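Local atomic coordinates of geranyltranstransferase (Agrobacterium tumefaciens, PDB entry 2H8O), a protein that probably catalyses the head-to-tail condensation of geranyl diphosphate with isopentenyl diphosphate to give farnesyl diphosphate and free diphosphate. Residues R87-L92 / A112-L117; Q71-A76 / E148-L153; A186-I191 / G223-F228. All blocks are in the same frame, centred on the assembly; numbering follows the deposited sequence.

Contact 1 (R87-L92 / A112-L117)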
ATOM      1  N   ARG A  87      20.381   4.196  -0.156  1.00 18.28           N
ATOM      2  CA  ARG A  87      19.581   4.479   1.026  1.00 16.96           C
ATOM      3  C   ARG A  87      19.525   5.978   1.381  1.00 16.01           C
ATOM      4  O   ARG A  87      19.412   6.348   2.538  1.00 16.57           O
ATOM      5  CB  ARG A  87      20.045   3.665   2.242  1.00 16.08           C
ATOM      6  CG  ARG A  87      20.394   2.223   1.947  1.00 15.99           C
ATOM      7  CD  ARG A  87      19.258   1.409   1.327  1.00 16.30           C
ATOM      8  NE  ARG A  87      19.706   0.037   1.147  1.00 15.95           N
ATOM      9  CZ  ARG A  87      19.049  -0.919   0.494  1.00 16.42           C
ATOM     10  NH1 ARG A  87      17.885  -0.675  -0.085  1.00 16.54           N
ATOM     11  NH2 ARG A  87      19.597  -2.127   0.402  1.00 18.19           N
ATOM     12  N   LEU A  88      19.509   6.828   0.365  1.00 15.55           N
ATOM     13  CA  LEU A  88      19.342   8.267   0.591  1.00 16.05           C
ATOM     14  C   LEU A  88      18.039   8.597   1.307  1.00 15.30           C
ATOM     15  O   LEU A  88      17.992   9.504   2.145  1.00 15.30           O
ATOM     16  CB  LEU A  88      19.403   9.021  -0.738  1.00 16.59           C
ATOM     17  CG  LEU A  88      19.194  10.520  -0.635  1.00 17.60           C
ATOM     18  CD1 LEU A  88      20.299  11.160   0.189  1.00 18.91           C
ATOM     19  CD2 LEU A  88      19.093  11.154  -2.021  1.00 18.33           C
ATOM     20  N   ARG A  89      16.948   7.920   0.949  1.00 15.64           N
ATOM     21  CA  ARG A  89      15.656   8.278   1.546  1.00 15.84           C
ATOM     22  C   ARG A  89      15.624   8.014   3.082  1.00 16.28           C
ATOM     23  O   ARG A  89      15.289   8.919   3.854  1.00 16.61           O
ATOM     24  CB  ARG A  89      14.503   7.632   0.774  1.00 16.43           C
ATOM     25  CG  ARG A  89      14.400   8.268  -0.609  1.00 16.64           C
ATOM     26  CD  ARG A  89      13.569   7.473  -1.592  1.00 15.61           C
ATOM     27  NE  ARG A  89      13.706   7.996  -2.956  1.00 16.96           N
ATOM     28  CZ  ARG A  89      14.759   7.782  -3.737  1.00 16.75           C
ATOM     29  NH1 ARG A  89      15.796   7.045  -3.320  1.00 18.81           N
ATOM     30  NH2 ARG A  89      14.786   8.299  -4.954  1.00 18.77           N
ATOM     31  N   PRO A  90      16.001   6.798   3.527  1.00 16.38           N
ATOM     32  CA  PRO A  90      16.167   6.611   4.967  1.00 16.35           C
ATOM     33  C   PRO A  90      17.158   7.575   5.626  1.00 15.88           C
ATOM     34  O   PRO A  90      16.929   8.010   6.747  1.00 16.03           O
ATOM     35  CB  PRO A  90      16.670   5.171   5.098  1.00 17.35           C
ATOM     36  CG  PRO A  90      16.608   4.575   3.808  1.00 17.80           C
ATOM     37  CD  PRO A  90      16.158   5.537   2.778  1.00 16.57           C
ATOM     38  N   PHE A  91      18.249   7.896   4.934  1.00 15.96           N
ATOM     39  CA  PHE A  91      19.217   8.845   5.449  1.00 15.80           C
ATOM     40  C   PHE A  91      18.518  10.153   5.804  1.00 15.54           C
ATOM     41  O   PHE A  91      18.725  10.729   6.889  1.00 15.89           O
ATOM     42  CB  PHE A  91      20.326   9.099   4.426  1.00 17.12           C
ATOM     43  CG  PHE A  91      21.181  10.269   4.752  1.00 17.03           C
ATOM     44  CD1 PHE A  91      22.365  10.121   5.456  1.00 18.51           C
ATOM     45  CD2 PHE A  91      20.798  11.548   4.368  1.00 18.98           C
ATOM     46  CE1 PHE A  91      23.145  11.242   5.751  1.00 20.42           C
ATOM     47  CE2 PHE A  91      21.582  12.647   4.676  1.00 20.58           C
ATOM     48  CZ  PHE A  91      22.736  12.490   5.350  1.00 21.39           C
ATOM     49  N   LEU A  92      17.682  10.629   4.878  1.00 15.34           N
ATOM     50  CA  LEU A  92      17.016  11.913   5.059  1.00 15.50           C
ATOM     51  C   LEU A  92      16.019  11.873   6.225  1.00 15.02           C
ATOM     52  O   LEU A  92      15.922  12.833   7.015  1.00 16.24           O
ATOM     53  CB  LEU A  92      16.338  12.366   3.758  1.00 14.98           C
ATOM     54  CG  LEU A  92      17.301  12.746   2.618  1.00 15.45           C
ATOM     55  CD1 LEU A  92      16.552  12.831   1.284  1.00 16.17           C
ATOM     56  CD2 LEU A  92      18.030  14.052   2.922  1.00 17.83           C
ATOM     57  N   ALA A 112      13.013   2.840   7.285  1.00 15.12           N
ATOM     58  CA  ALA A 112      12.888   1.487   6.729  1.00 15.21           C
ATOM     59  C   ALA A 112      11.606   1.335   5.909  1.00 15.34           C
ATOM     60  O   ALA A 112      11.608   0.743   4.847  1.00 15.48           O
ATOM     61  CB  ALA A 112      12.959   0.417   7.828  1.00 15.85           C
ATOM     62  N   ALA A 113      10.507   1.850   6.448  1.00 15.19           N
ATOM     63  CA  ALA A 113       9.231   1.845   5.744  1.00 15.52           C
ATOM     64  C   ALA A 113       9.349   2.539   4.411  1.00 15.36           C
ATOM     65  O   ALA A 113       8.915   2.006   3.369  1.00 15.46           O
ATOM     66  CB  ALA A 113       8.168   2.527   6.558  1.00 15.68           C
ATOM     67  N   LEU A 114       9.935   3.733   4.433  1.00 15.52           N
ATOM     68  CA  LEU A 114      10.088   4.513   3.206  1.00 15.20           C
ATOM     69  C   LEU A 114      10.969   3.786   2.192  1.00 15.55           C
ATOM     70  O   LEU A 114      10.704   3.802   0.974  1.00 15.49           O
ATOM     71  CB  LEU A 114      10.652   5.893   3.528  1.00 15.34           C
ATOM     72  CG  LEU A 114      10.908   6.826   2.339  1.00 15.62           C
ATOM     73  CD1 LEU A 114       9.618   7.053   1.511  1.00 17.13           C
ATOM     74  CD2 LEU A 114      11.502   8.148   2.819  1.00 16.26           C
ATOM     75  N   GLU A 115      12.011   3.122   2.686  1.00 15.20           N
ATOM     76  CA  GLU A 115      12.863   2.341   1.810  1.00 15.43           C
ATOM     77  C   GLU A 115      12.125   1.157   1.175  1.00 15.24           C
ATOM     78  O   GLU A 115      12.338   0.830  -0.018  1.00 15.71           O
ATOM     79  CB  GLU A 115      14.130   1.894   2.549  1.00 16.41           C
ATOM     80  CG  GLU A 115      15.222   1.322   1.630  1.00 16.15           C
ATOM     81  CD  GLU A 115      15.778   2.269   0.557  1.00 17.15           C
ATOM     82  OE1 GLU A 115      15.532   3.493   0.587  1.00 17.05           O
ATOM     83  OE2 GLU A 115      16.496   1.795  -0.341  1.00 17.41           O
ATOM     84  N   CYS A 116      11.280   0.476   1.951  1.00 15.41           N
ATOM     85  CA  CYS A 116      10.479  -0.609   1.392  1.00 15.25           C
ATOM     86  C   CYS A 116       9.641  -0.075   0.238  1.00 15.44           C
ATOM     87  O   CYS A 116       9.533  -0.695  -0.801  1.00 16.16           O
ATOM     88  CB  CYS A 116       9.540  -1.223   2.423  1.00 16.43           C
ATOM     89  SG  CYS A 116      10.359  -2.343   3.553  1.00 17.96           S
ATOM     90  N   LEU A 117       9.037   1.103   0.436  1.00 14.69           N
ATOM     91  CA  LEU A 117       8.194   1.685  -0.615  1.00 15.08           C
ATOM     92  C   LEU A 117       9.060   2.062  -1.835  1.00 15.13           C
ATOM     93  O   LEU A 117       8.706   1.757  -2.980  1.00 15.51           O
ATOM     94  CB  LEU A 117       7.392   2.862  -0.047  1.00 15.38           C
ATOM     95  CG  LEU A 117       6.179   3.278  -0.907  1.00 15.26           C
ATOM     96  CD1 LEU A 117       5.032   3.856  -0.066  1.00 16.04           C
ATOM     97  CD2 LEU A 117       6.620   4.189  -2.016  1.00 17.31           C
TER
HETATM   98  O   HOH W   1      18.128   3.323  -1.773  1.00 16.75           O
HETATM   99  O   HOH W   2      16.549   5.558  -0.865  1.00 14.15           O
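Helices 88-92 and 112-117 run nearly antiparallel, at 156° between their N-to-C directions with axes 8.3 Å apart, and P90 lies opposite E115 at a CA-CA separation of 6.3 Å. E115 buries more than any other residue here and meets R87, R89 and P90. The bend at chi2 (61°) brings its carboxylate to the start of the first helix, where the two oxygens meet different partners. OE2 takes a salt-bridged hydrogen bond from R87 NH1, 2.8 Å long and nearly straight at 165°. The bond leaves in the guanidinium plane and arrives on the anti side of OE2, with the two flat groups almost perpendicular. A water accepts from R87 N and donates to this same OE2. The other oxygen, E115 OE1, lies 3.1 Å from P90 CD and receives a second water, which accepts from both R89 N and R89 NH1. The carboxylate therefore reaches two backbone N-H groups at the helix start through water. Beside it, L114 CD2 packs on R89 CB at 3.7 Å, while the guanidinium of R89 leads away. R87 is gripped at its remaining nitrogens by E51 and the V81 carbonyl, which fixes its rotation. R87, R89 and P90 belong to the GGKRxRP sequence signature of trans-prenyltransferases, a region associated in relatives with isopentenyl diphosphate binding; E115 of helix 104-125 holds it by the salt bridge to R87 and two waters.

Contact 2 (Q71-A76 / E148-L153)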
ATOM      1  N   GLN A  71       8.129 -18.506   1.585  1.00 18.11           N
ATOM      2  CA  GLN A  71       9.549 -18.246   1.534  1.00 19.45           C
ATOM      3  C   GLN A  71       9.987 -17.652   0.181  1.00 18.16           C
ATOM      4  O   GLN A  71      10.821 -16.756   0.146  1.00 18.28           O
ATOM      5  CB  GLN A  71      10.310 -19.529   1.906  1.00 20.72           C
ATOM      6  CG  GLN A  71      11.496 -19.268   2.847  1.00 27.84           C
ATOM      7  CD  GLN A  71      12.717 -18.814   2.106  1.00 33.54           C
ATOM      8  OE1 GLN A  71      13.715 -18.359   2.695  1.00 37.68           O
ATOM      9  NE2 GLN A  71      12.667 -18.952   0.784  1.00 39.09           N
ATOM     10  N   ASN A  72       9.420 -18.126  -0.926  1.00 18.37           N
ATOM     11  CA  ASN A  72       9.847 -17.640  -2.241  1.00 18.29           C
ATOM     12  C   ASN A  72       9.506 -16.158  -2.420  1.00 17.61           C
ATOM     13  O   ASN A  72      10.336 -15.355  -2.846  1.00 17.36           O
ATOM     14  CB  ASN A  72       9.241 -18.468  -3.379  1.00 18.74           C
ATOM     15  CG  ASN A  72       9.813 -18.099  -4.725  1.00 19.96           C
ATOM     16  OD1 ASN A  72      10.980 -18.387  -5.019  1.00 23.81           O
ATOM     17  ND2 ASN A  72       9.009 -17.421  -5.546  1.00 23.62           N
ATOM     18  N   LEU A  73       8.280 -15.790  -2.074  1.00 16.73           N
ATOM     19  CA  LEU A  73       7.880 -14.379  -2.144  1.00 16.51           C
ATOM     20  C   LEU A  73       8.751 -13.510  -1.231  1.00 16.02           C
ATOM     21  O   LEU A  73       9.182 -12.418  -1.602  1.00 16.10           O
ATOM     22  CB  LEU A  73       6.410 -14.230  -1.772  1.00 15.97           C
ATOM     23  CG  LEU A  73       5.881 -12.791  -1.815  1.00 16.27           C
ATOM     24  CD1 LEU A  73       6.106 -12.168  -3.190  1.00 17.69           C
ATOM     25  CD2 LEU A  73       4.398 -12.775  -1.410  1.00 16.66           C
ATOM     26  N   LEU A  74       9.015 -13.991  -0.024  1.00 16.74           N
ATOM     27  CA  LEU A  74       9.876 -13.271   0.908  1.00 16.82           C
ATOM     28  C   LEU A  74      11.290 -13.098   0.344  1.00 16.52           C
ATOM     29  O   LEU A  74      11.865 -12.041   0.434  1.00 17.29           O
ATOM     30  CB  LEU A  74       9.862 -13.986   2.266  1.00 17.42           C
ATOM     31  CG  LEU A  74      10.443 -13.294   3.484  1.00 19.08           C
ATOM     32  CD1 LEU A  74       9.779 -11.959   3.698  1.00 18.74           C
ATOM     33  CD2 LEU A  74      10.311 -14.196   4.726  1.00 19.35           C
ATOM     34  N   GLU A  75      11.846 -14.134  -0.279  1.00 16.04           N
ATOM     35  CA  GLU A  75      13.158 -14.006  -0.940  1.00 17.03           C
ATOM     36  C   GLU A  75      13.144 -12.927  -2.038  1.00 16.50           C
ATOM     37  O   GLU A  75      14.111 -12.189  -2.198  1.00 17.44           O
ATOM     38  CB  GLU A  75      13.580 -15.363  -1.520  1.00 17.69           C
ATOM     39  CG  GLU A  75      14.007 -16.367  -0.468  1.00 20.53           C
ATOM     40  CD  GLU A  75      14.332 -17.732  -1.043  1.00 22.49           C
ATOM     41  OE1 GLU A  75      14.325 -17.896  -2.288  1.00 30.81           O
ATOM     42  OE2 GLU A  75      14.597 -18.674  -0.239  1.00 30.03           O
ATOM     43  N   ALA A  76      12.051 -12.858  -2.792  1.00 15.74           N
ATOM     44  CA  ALA A  76      11.902 -11.866  -3.859  1.00 14.91           C
ATOM     45  C   ALA A  76      11.869 -10.454  -3.291  1.00 15.37           C
ATOM     46  O   ALA A  76      12.485  -9.531  -3.852  1.00 15.34           O
ATOM     47  CB  ALA A  76      10.644 -12.160  -4.701  1.00 14.37           C
ATOM     48  N   GLU A 148       7.717 -12.811 -13.373  1.00 18.27           N
ATOM     49  CA  GLU A 148       6.960 -11.553 -13.375  1.00 18.10           C
ATOM     50  C   GLU A 148       5.875 -11.553 -12.280  1.00 16.95           C
ATOM     51  O   GLU A 148       5.725 -10.569 -11.575  1.00 16.56           O
ATOM     52  CB  GLU A 148       6.339 -11.262 -14.746  1.00 18.69           C
ATOM     53  CG  GLU A 148       7.345 -10.800 -15.780  1.00 21.09           C
ATOM     54  CD  GLU A 148       6.712 -10.483 -17.116  1.00 21.27           C
ATOM     55  OE1 GLU A 148       5.616  -9.900 -17.147  1.00 27.67           O
ATOM     56  OE2 GLU A 148       7.340 -10.810 -18.138  1.00 27.21           O
ATOM     57  N   ALA A 149       5.123 -12.649 -12.134  1.00 16.77           N
ATOM     58  CA  ALA A 149       4.104 -12.754 -11.076  1.00 16.36           C
ATOM     59  C   ALA A 149       4.682 -12.478  -9.674  1.00 16.01           C
ATOM     60  O   ALA A 149       4.130 -11.708  -8.878  1.00 15.78           O
ATOM     61  CB  ALA A 149       3.467 -14.151 -11.105  1.00 17.13           C
ATOM     62  N   THR A 150       5.785 -13.149  -9.379  1.00 15.99           N
ATOM     63  CA  THR A 150       6.437 -12.980  -8.104  1.00 15.67           C
ATOM     64  C   THR A 150       6.939 -11.555  -7.935  1.00 15.34           C
ATOM     65  O   THR A 150       6.868 -11.018  -6.837  1.00 14.52           O
ATOM     66  CB  THR A 150       7.580 -14.003  -7.930  1.00 15.71           C
ATOM     67  OG1 THR A 150       7.051 -15.328  -8.085  1.00 16.81           O
ATOM     68  CG2 THR A 150       8.209 -13.910  -6.569  1.00 16.47           C
ATOM     69  N   ALA A 151       7.454 -10.941  -9.013  1.00 14.80           N
ATOM     70  CA  ALA A 151       7.879  -9.538  -8.929  1.00 15.09           C
ATOM     71  C   ALA A 151       6.693  -8.617  -8.622  1.00 15.32           C
ATOM     72  O   ALA A 151       6.773  -7.706  -7.783  1.00 15.12           O
ATOM     73  CB  ALA A 151       8.542  -9.120 -10.240  1.00 15.59           C
ATOM     74  N   ILE A 152       5.575  -8.849  -9.295  1.00 15.00           N
ATOM     75  CA  ILE A 152       4.380  -8.031  -9.044  1.00 14.69           C
ATOM     76  C   ILE A 152       3.969  -8.138  -7.574  1.00 14.53           C
ATOM     77  O   ILE A 152       3.735  -7.117  -6.911  1.00 14.96           O
ATOM     78  CB  ILE A 152       3.213  -8.429  -9.980  1.00 14.96           C
ATOM     79  CG1 ILE A 152       3.535  -8.029 -11.420  1.00 14.51           C
ATOM     80  CG2 ILE A 152       1.929  -7.744  -9.545  1.00 15.32           C
ATOM     81  CD1 ILE A 152       2.703  -8.788 -12.466  1.00 15.31           C
ATOM     82  N   LEU A 153       3.906  -9.371  -7.073  1.00 14.31           N
ATOM     83  CA  LEU A 153       3.475  -9.633  -5.709  1.00 14.30           C
ATOM     84  C   LEU A 153       4.510  -9.131  -4.691  1.00 14.48           C
ATOM     85  O   LEU A 153       4.140  -8.672  -3.619  1.00 14.89           O
ATOM     86  CB  LEU A 153       3.186 -11.120  -5.514  1.00 14.47           C
ATOM     87  CG  LEU A 153       1.952 -11.584  -6.282  1.00 15.78           C
ATOM     88  CD1 LEU A 153       1.914 -13.119  -6.195  1.00 16.05           C
ATOM     89  CD2 LEU A 153       0.672 -10.938  -5.735  1.00 15.80           C
TER
HETATM   90  O   HOH W   3       6.371 -16.759  -5.016  1.00 36.05           O
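T150 CG2 overlaps A76 CB at 3.5 Å, the shortest approach between the segments 71-76 and 148-153. The same methyl also lies beside the amide end of N72, with ND2 to CG2 at 3.7 Å, so it fits between two residues one helical turn apart. The torsion explains which branch does the touching: CG2 stands anti to the backbone N, and OG1 falls beside that N (chi1 -57°), turned back toward the start of its own helix. There OG1 is hydrogen-bonded to D147, the residue just before the helix. A water adds a loose polar link between N72 and T150, accepting from N72 ND2 at 2.8 Å and making a weak bond to T150 OG1.

The second anchor is L73. Its CD1 reaches the backbone of the other helix, meeting L153 C at 3.7 Å, and touches L153 CB at 3.9 Å. The two leucine side chains cross at about a right angle, so this is the end of one branch set against the root of another, with little alongside overlap. No direct hydrogen bond links the segments, and the contact rests on van der Waals touches and that one water. The axes pass 9.3 Å apart at 71°, a steep crossing consistent with the small buried area of 204 Å².

Helix 71-82 thus lies across the first turns of helix 148-167. F146 and helix 142-145 close over A76, and L73 continues along the later turns of helix 148-167 to A154 and S157. The second subunit packs against the same place, with its I191 on L73 and its Q198 on L153, so the crossing lies at the dimer interface. In the chain, helix 148-167 follows the small strand hairpin and helix 142-145; helix 71-82 precedes both.

Contact 3 (A186-I191 / G223-F228)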
ATOM      1  N   ALA A 186       1.115   8.073   1.857  1.00 15.87           N
ATOM      2  CA  ALA A 186       0.136   7.661   0.861  1.00 15.18           C
ATOM      3  C   ALA A 186      -0.070   8.746  -0.195  1.00 15.68           C
ATOM      4  O   ALA A 186      -0.163   8.426  -1.394  1.00 16.63           O
ATOM      5  CB  ALA A 186      -1.190   7.294   1.541  1.00 15.55           C
ATOM      6  N   ARG A 187      -0.110  10.010   0.247  1.00 15.34           N
ATOM      7  CA  ARG A 187      -0.280  11.120  -0.688  1.00 15.39           C
ATOM      8  C   ARG A 187       0.954  11.268  -1.548  1.00 14.94           C
ATOM      9  O   ARG A 187       0.839  11.478  -2.749  1.00 15.59           O
ATOM     10  CB  ARG A 187      -0.596  12.436   0.033  1.00 15.88           C
ATOM     11  CG  ARG A 187      -1.891  12.371   0.824  1.00 18.78           C
ATOM     12  CD  ARG A 187      -3.121  12.881   0.114  1.00 25.09           C
ATOM     13  NE  ARG A 187      -4.264  12.575   0.978  1.00 24.91           N
ATOM     14  CZ  ARG A 187      -4.794  13.384   1.883  1.00 26.95           C
ATOM     15  NH1 ARG A 187      -4.369  14.629   2.021  1.00 26.20           N
ATOM     16  NH2 ARG A 187      -5.809  12.945   2.627  1.00 27.93           N
ATOM     17  N   ALA A 188       2.135  11.126  -0.939  1.00 15.11           N
ATOM     18  CA  ALA A 188       3.398  11.245  -1.684  1.00 15.75           C
ATOM     19  C   ALA A 188       3.604  10.104  -2.672  1.00 15.71           C
ATOM     20  O   ALA A 188       4.293  10.279  -3.692  1.00 17.01           O
ATOM     21  CB  ALA A 188       4.587  11.285  -0.734  1.00 16.31           C
ATOM     22  N   ALA A 189       3.028   8.935  -2.367  1.00 16.12           N
ATOM     23  CA  ALA A 189       3.309   7.712  -3.125  1.00 15.53           C
ATOM     24  C   ALA A 189       2.298   7.343  -4.219  1.00 15.83           C
ATOM     25  O   ALA A 189       2.630   6.581  -5.143  1.00 16.52           O
ATOM     26  CB  ALA A 189       3.446   6.547  -2.150  1.00 14.82           C
ATOM     27  N   GLY A 190       1.086   7.886  -4.106  1.00 15.34           N
ATOM     28  CA  GLY A 190      -0.065   7.433  -4.873  1.00 15.25           C
ATOM     29  C   GLY A 190      -0.379   8.256  -6.107  1.00 15.36           C
ATOM     30  O   GLY A 190       0.512   8.792  -6.761  1.00 15.64           O
ATOM     31  N   ILE A 191      -1.662   8.288  -6.433  1.00 15.59           N
ATOM     32  CA  ILE A 191      -2.188   8.940  -7.654  1.00 15.06           C
ATOM     33  C   ILE A 191      -1.686  10.380  -7.792  1.00 15.51           C
ATOM     34  O   ILE A 191      -1.410  10.849  -8.922  1.00 16.32           O
ATOM     35  CB  ILE A 191      -3.754   8.904  -7.707  1.00 15.16           C
ATOM     36  CG1 ILE A 191      -4.300   9.619  -8.960  1.00 17.15           C
ATOM     37  CG2 ILE A 191      -4.386   9.508  -6.415  1.00 15.74           C
ATOM     38  CD1 ILE A 191      -3.853   8.993 -10.238  1.00 18.84           C
ATOM     39  N   GLY A 223      10.380  13.683  -6.817  1.00 16.67           N
ATOM     40  CA  GLY A 223      10.426  14.666  -5.748  1.00 16.76           C
ATOM     41  C   GLY A 223       9.639  14.287  -4.501  1.00 16.98           C
ATOM     42  O   GLY A 223      10.047  14.603  -3.389  1.00 16.60           O
ATOM     43  N   ALA A 224       8.481  13.645  -4.680  1.00 16.75           N
ATOM     44  CA  ALA A 224       7.517  13.510  -3.584  1.00 16.44           C
ATOM     45  C   ALA A 224       8.075  12.650  -2.430  1.00 16.15           C
ATOM     46  O   ALA A 224       7.899  12.997  -1.273  1.00 16.52           O
ATOM     47  CB  ALA A 224       6.175  12.951  -4.085  1.00 16.44           C
ATOM     48  N   LEU A 225       8.766  11.559  -2.748  1.00 16.36           N
ATOM     49  CA  LEU A 225       9.345  10.701  -1.696  1.00 16.31           C
ATOM     50  C   LEU A 225      10.465  11.414  -0.941  1.00 16.33           C
ATOM     51  O   LEU A 225      10.649  11.174   0.241  1.00 16.82           O
ATOM     52  CB  LEU A 225       9.891   9.366  -2.226  1.00 16.31           C
ATOM     53  CG  LEU A 225       8.854   8.375  -2.727  1.00 17.19           C
ATOM     54  CD1 LEU A 225       9.460   6.982  -2.729  1.00 18.62           C
ATOM     55  CD2 LEU A 225       7.581   8.376  -1.882  1.00 16.78           C
ATOM     56  N   LEU A 226      11.208  12.271  -1.642  1.00 16.52           N
ATOM     57  CA  LEU A 226      12.309  13.044  -1.007  1.00 16.74           C
ATOM     58  C   LEU A 226      11.752  14.164  -0.114  1.00 17.06           C
ATOM     59  O   LEU A 226      12.249  14.401   0.987  1.00 18.20           O
ATOM     60  CB  LEU A 226      13.305  13.536  -2.062  1.00 16.22           C
ATOM     61  CG  LEU A 226      14.070  12.418  -2.789  1.00 16.75           C
ATOM     62  CD1 LEU A 226      14.694  12.954  -4.094  1.00 18.02           C
ATOM     63  CD2 LEU A 226      15.124  11.762  -1.868  1.00 18.84           C
ATOM     64  N   ARG A 227      10.697  14.825  -0.574  1.00 16.98           N
ATOM     65  CA  ARG A 227       9.919  15.754   0.235  1.00 16.81           C
ATOM     66  C   ARG A 227       9.407  15.084   1.515  1.00 16.54           C
ATOM     67  O   ARG A 227       9.614  15.576   2.629  1.00 16.66           O
ATOM     68  CB  ARG A 227       8.754  16.307  -0.614  1.00 16.50           C
ATOM     69  CG  ARG A 227       7.823  17.248   0.117  1.00 17.45           C
ATOM     70  CD  ARG A 227       6.530  17.461  -0.691  1.00 19.37           C
ATOM     71  NE  ARG A 227       5.628  16.314  -0.559  1.00 19.36           N
ATOM     72  CZ  ARG A 227       4.773  15.879  -1.480  1.00 22.22           C
ATOM     73  NH1 ARG A 227       4.710  16.440  -2.683  1.00 22.72           N
ATOM     74  NH2 ARG A 227       4.006  14.831  -1.204  1.00 21.65           N
ATOM     75  N   PHE A 228       8.747  13.945   1.338  1.00 16.39           N
ATOM     76  CA  PHE A 228       8.231  13.181   2.450  1.00 15.77           C
ATOM     77  C   PHE A 228       9.370  12.820   3.426  1.00 15.58           C
ATOM     78  O   PHE A 228       9.196  12.912   4.643  1.00 15.37           O
ATOM     79  CB  PHE A 228       7.538  11.900   1.975  1.00 16.59           C
ATOM     80  CG  PHE A 228       7.247  10.946   3.098  1.00 15.20           C
ATOM     81  CD1 PHE A 228       6.087  11.058   3.854  1.00 16.19           C
ATOM     82  CD2 PHE A 228       8.163   9.970   3.440  1.00 14.31           C
ATOM     83  CE1 PHE A 228       5.858  10.209   4.924  1.00 16.14           C
ATOM     84  CE2 PHE A 228       7.942   9.115   4.518  1.00 14.82           C
ATOM     85  CZ  PHE A 228       6.796   9.231   5.259  1.00 15.55           C
TER
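A knob-into-hole packing inside the all-helical prenyltransferase core joins the last turn of helix 175-189 to helix 211-237: the methyl of A188 enters a hole formed by A224, L225, R227 and F228. The backbones come near, A188 CA and A224 CA 5.1 Å apart, consistent with alanine on both sides. Inside the hole, A188 CB lies 4.1 Å from A224 CB. It meets F228 at the root of its side chain, CB to CB at 4.1 Å, and the phenyl ring is carried off toward S184 and L185. L225 borders the hole with CD2, which stands 4.3 Å from A188 CB.

The remaining border is polar. R227 is extended at first (chi1 178°) and turns at chi3 (77°), which folds the guanidinium back over its own helix, with A224 CA beneath one face. In this pose NH2 comes within 3.6 Å of A188 CB, at an oblique angle. The carbonyl oxygen of A188 is met in turn by A224 CB at 3.3 Å. The helix ends just beyond, and backbone bonds tie A188 to M194, A189 to A195 and G190 to G196.

With no hydrogen bond between the segments, the join depends on shape: small side chains admit close backbones, and the charged group contributes here through its bulk. R248 close by would, if anything, add to the positive charge of R227; the acids nearby, E252, against which R227 packs, and D65 of the second subunit, a long and weak ion pair, probably balance it in part.

Overall arrangement
From the N terminus, helix 71-82 opens the loop that contact 2 closes at the start of helix 148-167, 72 residues beyond A76. Helix 88-99 follows it directly, and contact 1 opens and closes within that larger loop by pairing with helix 104-125. Contact 3 comes afterwards in series, returning helix 211-237 to the end of helix 175-189. In space contacts 1 and 3 adjoin, their centres 12 Å apart, through L92 and R89 on L226, L117 on A189 and L114 on F228, forming one continuous core. Contact 2 stands about 21 and 24 Å from their centres and, like contact 3, meets the second subunit.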